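Local coordinates for protein epidermin modifying enzyme EPID (Staphylococcus epidermidis, PDB 1G63) that catalyses the FMN-dependent oxidative decarboxylation of the C-terminal cysteine of the epidermin precursor peptide, working as a homododecamer with one flavin per subunit, at residues 83-86 with 87-91; 119-123 with 124-128. All coordinates share one frame; numbering follows the deposited sequence.

In the fold
Both contacts hold a helix start and lie on the same side of the chain's centre in the Rossmann-like fold, about 11 Å apart between centres. Contact 1 comes first: it follows parallel strand 76-82 and opens helix 84-91, whose first turn meets the FMN, its axis aimed at the ring and the phosphate to one side. The chain then runs through helix 98-105 and the neighbouring strand 110-114 to contact 2, where helix 118-121 ends and helix 124-134 begins. The two touch, Leu126 packing on Ile87 and Asn88 while Met120 meets Ala84. Since Met120 also lies in the FMN pocket and both contacts reach the second subunit, these helix ends contribute to both flavin site and subunit interface.

Contact 1: residues 83-86 with 87-91. With FMN (flavin mononucleotide), chain N.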
loop_
_atom_site.group_PDB
_atom_site.type_symbol
_atom_site.label_atom_id
_atom_site.label_comp_id
_atom_site.label_asym_id
_atom_site.label_seq_id
_atom_site.Cartn_x
_atom_site.Cartn_y
_atom_site.Cartn_z
ATOM N N SER B 83 -19.272 28.134 -0.600
ATOM C CA SER B 83 -19.008 27.988 -2.033
ATOM C C SER B 83 -20.309 27.948 -2.826
ATOM O O SER B 83 -21.371 27.637 -2.282
ATOM C CB SER B 83 -18.236 26.692 -2.289
ATOM O OG SER B 83 -19.004 25.566 -1.875
ATOM N N ALA B 84 -20.217 28.259 -4.115
ATOM C CA ALA B 84 -21.384 28.235 -4.976
ATOM C C ALA B 84 -21.953 26.822 -4.951
ATOM O O ALA B 84 -23.160 26.632 -4.859
ATOM C CB ALA B 84 -20.995 28.622 -6.392
ATOM N N ASN B 85 -21.068 25.833 -5.008
ATOM C CA ASN B 85 -21.465 24.434 -5.006
ATOM C C ASN B 85 -22.320 24.029 -3.800
ATOM O O ASN B 85 -23.388 23.439 -3.960
ATOM C CB ASN B 85 -20.229 23.537 -5.079
ATOM C CG ASN B 85 -20.579 22.053 -4.995
ATOM O OD1 ASN B 85 -20.192 21.361 -4.049
ATOM N ND2 ASN B 85 -21.320 21.565 -5.979
ATOM N N THR B 86 -21.854 24.341 -2.595
ATOM C CA THR B 86 -22.597 23.989 -1.401
ATOM C C THR B 86 -23.901 24.776 -1.290
ATOM O O THR B 86 -24.921 24.238 -0.858
ATOM C CB THR B 86 -21.742 24.193 -0.133
ATOM O OG1 THR B 86 -20.763 23.149 -0.066
ATOM C CG2 THR B 86 -22.598 24.148 1.119
ATOM N N ILE B 87 -23.872 26.043 -1.688
ATOM C CA ILE B 87 -25.071 26.861 -1.649
ATOM C C ILE B 87 -26.128 26.186 -2.528
ATOM O O ILE B 87 -27.256 25.972 -2.103
ATOM C CB ILE B 87 -24.791 28.283 -2.182
ATOM C CG1 ILE B 87 -23.934 29.061 -1.184
ATOM C CG2 ILE B 87 -26.105 29.020 -2.446
ATOM C CD1 ILE B 87 -23.462 30.422 -1.707
ATOM N N ASN B 88 -25.741 25.819 -3.744
ATOM C CA ASN B 88 -26.668 25.181 -4.668
ATOM C C ASN B 88 -27.132 23.796 -4.205
ATOM O O ASN B 88 -28.256 23.390 -4.484
ATOM C CB ASN B 88 -26.034 25.129 -6.056
ATOM C CG ASN B 88 -25.836 26.517 -6.653
ATOM O OD1 ASN B 88 -24.983 26.727 -7.521
ATOM N ND2 ASN B 88 -26.634 27.471 -6.196
ATOM N N LYS B 89 -26.272 23.068 -3.503
ATOM C CA LYS B 89 -26.661 21.759 -2.987
ATOM C C LYS B 89 -27.706 21.947 -1.880
ATOM O O LYS B 89 -28.728 21.276 -1.854
ATOM C CB LYS B 89 -25.451 21.025 -2.403
ATOM C CG LYS B 89 -24.552 20.342 -3.417
ATOM C CD LYS B 89 -23.443 19.610 -2.687
ATOM C CE LYS B 89 -22.688 18.654 -3.593
ATOM N NZ LYS B 89 -21.660 17.933 -2.810
ATOM N N ILE B 90 -27.432 22.862 -0.958
ATOM C CA ILE B 90 -28.359 23.113 0.133
ATOM C C ILE B 90 -29.725 23.528 -0.407
ATOM O O ILE B 90 -30.753 23.039 0.048
ATOM C CB ILE B 90 -27.830 24.210 1.066
ATOM C CG1 ILE B 90 -26.519 23.749 1.699
ATOM C CG2 ILE B 90 -28.874 24.538 2.130
ATOM C CD1 ILE B 90 -25.841 24.789 2.566
ATOM N N ALA B 91 -29.723 24.426 -1.388
ATOM C CA ALA B 91 -30.957 24.901 -1.999
ATOM C C ALA B 91 -31.778 23.750 -2.597
ATOM O O ALA B 91 -33.008 23.817 -2.620
ATOM C CB ALA B 91 -30.636 25.929 -3.082
HETATM N N1 FMN N . -15.496 27.867 -5.298
HETATM C C2 FMN N . -16.220 28.857 -4.685
HETATM O O2 FMN N . -17.413 28.849 -4.592
HETATM N N3 FMN N . -15.519 29.975 -4.122
HETATM C C4 FMN N . -14.178 30.148 -4.144
HETATM O O4 FMN N . -13.670 31.169 -3.653
HETATM C C4A FMN N . -13.405 29.103 -4.826
HETATM N N5 FMN N . -12.079 29.153 -4.864
HETATM C C5A FMN N . -11.376 28.086 -5.348
HETATM C C6 FMN N . -9.914 28.089 -5.295
HETATM C C7 FMN N . -9.148 27.123 -5.880
HETATM C C7M FMN N . -7.614 27.157 -5.791
HETATM C C8 FMN N . -9.804 25.898 -6.381
HETATM C C8M FMN N . -9.000 24.737 -6.915
HETATM C C9 FMN N . -11.193 25.892 -6.466
HETATM C C9A FMN N . -12.006 26.931 -5.973
HETATM N N10 FMN N . -13.435 26.960 -6.015
HETATM C C10 FMN N . -14.169 27.950 -5.374
HETATM C "C1'" FMN N . -14.163 25.825 -6.602
HETATM C "C2'" FMN N . -14.572 24.840 -5.479
HETATM O "O2'" FMN N . -13.483 24.337 -4.703
HETATM C "C3'" FMN N . -15.328 23.655 -6.075
HETATM O "O3'" FMN N . -16.562 24.135 -6.702
HETATM C "C4'" FMN N . -15.680 22.539 -5.101
HETATM O "O4'" FMN N . -16.219 21.388 -5.799
HETATM C "C5'" FMN N . -16.634 22.949 -3.990
HETATM O "O5'" FMN N . -16.810 21.867 -3.051
HETATM P P FMN N . -17.467 22.055 -1.619
HETATM O O1P FMN N . -18.825 22.649 -1.832
HETATM O O2P FMN N . -16.559 22.899 -0.807
HETATM O O3P FMN N . -17.545 20.596 -1.041
#
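Ser83 OG is held between two partners: it takes the amide proton of Thr86 N at 3.2 Å in a nearly straight bond (165°) and donates its own proton to FMN O1P at 2.9 Å. This is the N-cap of helix 84-91, with the flavin phosphate drawn into it. The torsion that sets OG between the backbone N and the carbonyl carbon (chi1 61°) lets the hydroxyl serve both. One residue on, Ala84 N donates to FMN O2 of the isoalloxazine ring at 2.9 Å, so the first turn meets the cofactor at its ring and at its phosphate. Thr86 OG1 also lies 2.7 Å from FMN O1P, while its methyl CG2 meets Ile90 CD1 at 3.6 Å, one turn on.

Behind the cap the backbone settles at once into regular i to i+4 bonding, with Ile87 N on Ser83 O, Asn88 N on Ala84 O, Lys89 N on Asn85 O and Ile90 N on Thr86 O. The extended Lys89 chain slants past the Asn85 side chain, and its NZ forms a salt bridge with Asp96 of the same chain. Ile87 and Ile90 turn to strand 110-114, Ile90 also meeting Cys103 of helix 98-105. Thr101 OG1 and Cys95 O of the second subunit also bond the flavin, as do Ala11, Ser12, Ser37 and Asn115 of this chain. The helix start is aimed at the ring carbonyl O2, with the phosphate beside the first turn; the helix dipole probably polarises O2 and may favour the phosphate's charge less directly, while one serine hydroxyl both caps the helix and bonds the phosphate.

Contact 2: residues 119-123 with 124-128; sequences RMWGN and PFLQK
An asparagine N-cap opens helix 124-134, directly after the short helix 118-121, whose hydrogen bonding is poor. Asn123 OD1 accepts from Leu126 N at 3.0 Å, the donor tilted from the amide's carbonyl plane, and more weakly from Phe125 N at 2.8 Å, where the N-H angle is only 121°. Setting CG anti to the backbone N (chi1 -176°) turns OD1 to these first-turn amides; Pro124, with no N-H to offer, fills the first helical position. Asn123 ND2 is bonded in turn to Leu104 O of the second subunit, so the capping side chain also works in the interface, where Pro124 and Phe125 pack on Tyr107 and Ala91 of that subunit.

The regular helical bond from Gln127 N to Asn123 O closes the first turn. Leu126 reaches back toward the preceding helix, its CD2 lying 3.5 Å from Met120 O and 4.0 Å from Trp121 CE3. Gln127 ties the two helices together: a kink in its side chain brings NE2 to Trp121 O at 2.8 Å, in that carbonyl's plane. The same nitrogen sits 3.4 Å above the Trp121 ring plane, over the ring centre, and the amide stands steeply to the indole, with 73° between the two planes.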
loop_
_atom_site.group_PDB
_atom_site.type_symbol
_atom_site.label_atom_id
_atom_site.label_comp_id
_atom_site.label_asym_id
_atom_site.label_seq_id
_atom_site.Cartn_x
_atom_site.Cartn_y
_atom_site.Cartn_z
ATOM N N ARG B 119 -17.537 36.497 -11.265
ATOM C CA ARG B 119 -18.174 35.871 -12.418
ATOM C C ARG B 119 -19.054 34.684 -12.035
ATOM O O ARG B 119 -20.085 34.453 -12.656
ATOM C CB ARG B 119 -17.131 35.422 -13.445
ATOM C CG ARG B 119 -17.739 34.604 -14.588
ATOM C CD ARG B 119 -16.842 34.563 -15.812
ATOM N NE ARG B 119 -16.720 35.862 -16.446
ATOM C CZ ARG B 119 -15.765 36.223 -17.294
ATOM N NH1 ARG B 119 -15.794 37.451 -17.794
ATOM N NH2 ARG B 119 -14.787 35.387 -17.635
ATOM N N MET B 120 -18.641 33.929 -11.023
ATOM C CA MET B 120 -19.422 32.780 -10.565
ATOM C C MET B 120 -20.701 33.289 -9.910
ATOM O O MET B 120 -21.767 32.672 -10.018
ATOM C CB MET B 120 -18.634 31.964 -9.538
ATOM C CG MET B 120 -17.378 31.294 -10.079
ATOM S SD MET B 120 -16.477 30.448 -8.767
ATOM C CE MET B 120 -17.578 29.020 -8.485
ATOM N N TRP B 121 -20.577 34.428 -9.236
ATOM C CA TRP B 121 -21.692 35.052 -8.546
ATOM C C TRP B 121 -22.826 35.430 -9.496
ATOM O O TRP B 121 -23.982 35.478 -9.089
ATOM C CB TRP B 121 -21.194 36.291 -7.803
ATOM C CG TRP B 121 -22.246 36.996 -7.008
ATOM C CD1 TRP B 121 -22.717 38.257 -7.217
ATOM C CD2 TRP B 121 -22.944 36.491 -5.863
ATOM N NE1 TRP B 121 -23.663 38.572 -6.274
ATOM C CE2 TRP B 121 -23.824 37.507 -5.431
ATOM C CE3 TRP B 121 -22.912 35.277 -5.160
ATOM C CZ2 TRP B 121 -24.669 37.350 -4.326
ATOM C CZ3 TRP B 121 -23.752 35.119 -4.062
ATOM C CH2 TRP B 121 -24.621 36.154 -3.656
ATOM N N GLY B 122 -22.490 35.691 -10.758
ATOM C CA GLY B 122 -23.498 36.067 -11.731
ATOM C C GLY B 122 -24.264 34.913 -12.355
ATOM O O GLY B 122 -25.143 35.143 -13.186
ATOM N N ASN B 123 -23.948 33.680 -11.963
ATOM C CA ASN B 123 -24.628 32.512 -12.522
ATOM C C ASN B 123 -26.128 32.522 -12.206
ATOM O O ASN B 123 -26.528 32.640 -11.053
ATOM C CB ASN B 123 -23.986 31.222 -12.004
ATOM C CG ASN B 123 -24.586 29.981 -12.636
ATOM O OD1 ASN B 123 -25.685 29.555 -12.273
ATOM N ND2 ASN B 123 -23.873 29.403 -13.602
ATOM N N PRO B 124 -26.972 32.386 -13.239
ATOM C CA PRO B 124 -28.436 32.379 -13.138
ATOM C C PRO B 124 -28.985 31.319 -12.198
ATOM O O PRO B 124 -29.896 31.577 -11.417
ATOM C CB PRO B 124 -28.889 32.127 -14.581
ATOM C CG PRO B 124 -27.738 32.595 -15.403
ATOM C CD PRO B 124 -26.553 32.115 -14.625
ATOM N N PHE B 125 -28.424 30.121 -12.292
ATOM C CA PHE B 125 -28.863 28.998 -11.477
ATOM C C PHE B 125 -28.499 29.201 -10.016
ATOM O O PHE B 125 -29.275 28.847 -9.132
ATOM C CB PHE B 125 -28.270 27.710 -12.041
ATOM C CG PHE B 125 -28.333 27.639 -13.551
ATOM C CD1 PHE B 125 -27.176 27.754 -14.323
ATOM C CD2 PHE B 125 -29.561 27.534 -14.202
ATOM C CE1 PHE B 125 -27.245 27.770 -15.726
ATOM C CE2 PHE B 125 -29.639 27.549 -15.601
ATOM C CZ PHE B 125 -28.478 27.669 -16.365
ATOM N N LEU B 126 -27.335 29.785 -9.761
ATOM C CA LEU B 126 -26.922 30.055 -8.392
ATOM C C LEU B 126 -27.898 31.070 -7.800
ATOM O O LEU B 126 -28.489 30.841 -6.745
ATOM C CB LEU B 126 -25.498 30.632 -8.348
ATOM C CG LEU B 126 -25.072 31.305 -7.033
ATOM C CD1 LEU B 126 -25.009 30.294 -5.909
ATOM C CD2 LEU B 126 -23.721 31.965 -7.216
ATOM N N GLN B 127 -28.077 32.184 -8.506
ATOM C CA GLN B 127 -28.964 33.247 -8.049
ATOM C C GLN B 127 -30.383 32.773 -7.801
ATOM O O GLN B 127 -31.012 33.167 -6.823
ATOM C CB GLN B 127 -28.954 34.411 -9.044
ATOM C CG GLN B 127 -27.671 35.231 -8.997
ATOM C CD GLN B 127 -27.302 35.622 -7.572
ATOM O OE1 GLN B 127 -28.163 36.044 -6.794
ATOM N NE2 GLN B 127 -26.023 35.487 -7.223
ATOM N N LYS B 128 -30.880 31.914 -8.677
ATOM C CA LYS B 128 -32.227 31.386 -8.538
ATOM C C LYS B 128 -32.316 30.587 -7.239
ATOM O O LYS B 128 -33.332 30.621 -6.543
ATOM C CB LYS B 128 -32.554 30.511 -9.746
ATOM C CG LYS B 128 -33.971 30.000 -9.796
ATOM C CD LYS B 128 -34.399 29.710 -11.231
ATOM C CE LYS B 128 -34.485 31.003 -12.055
ATOM N NZ LYS B 128 -35.013 30.781 -13.440
#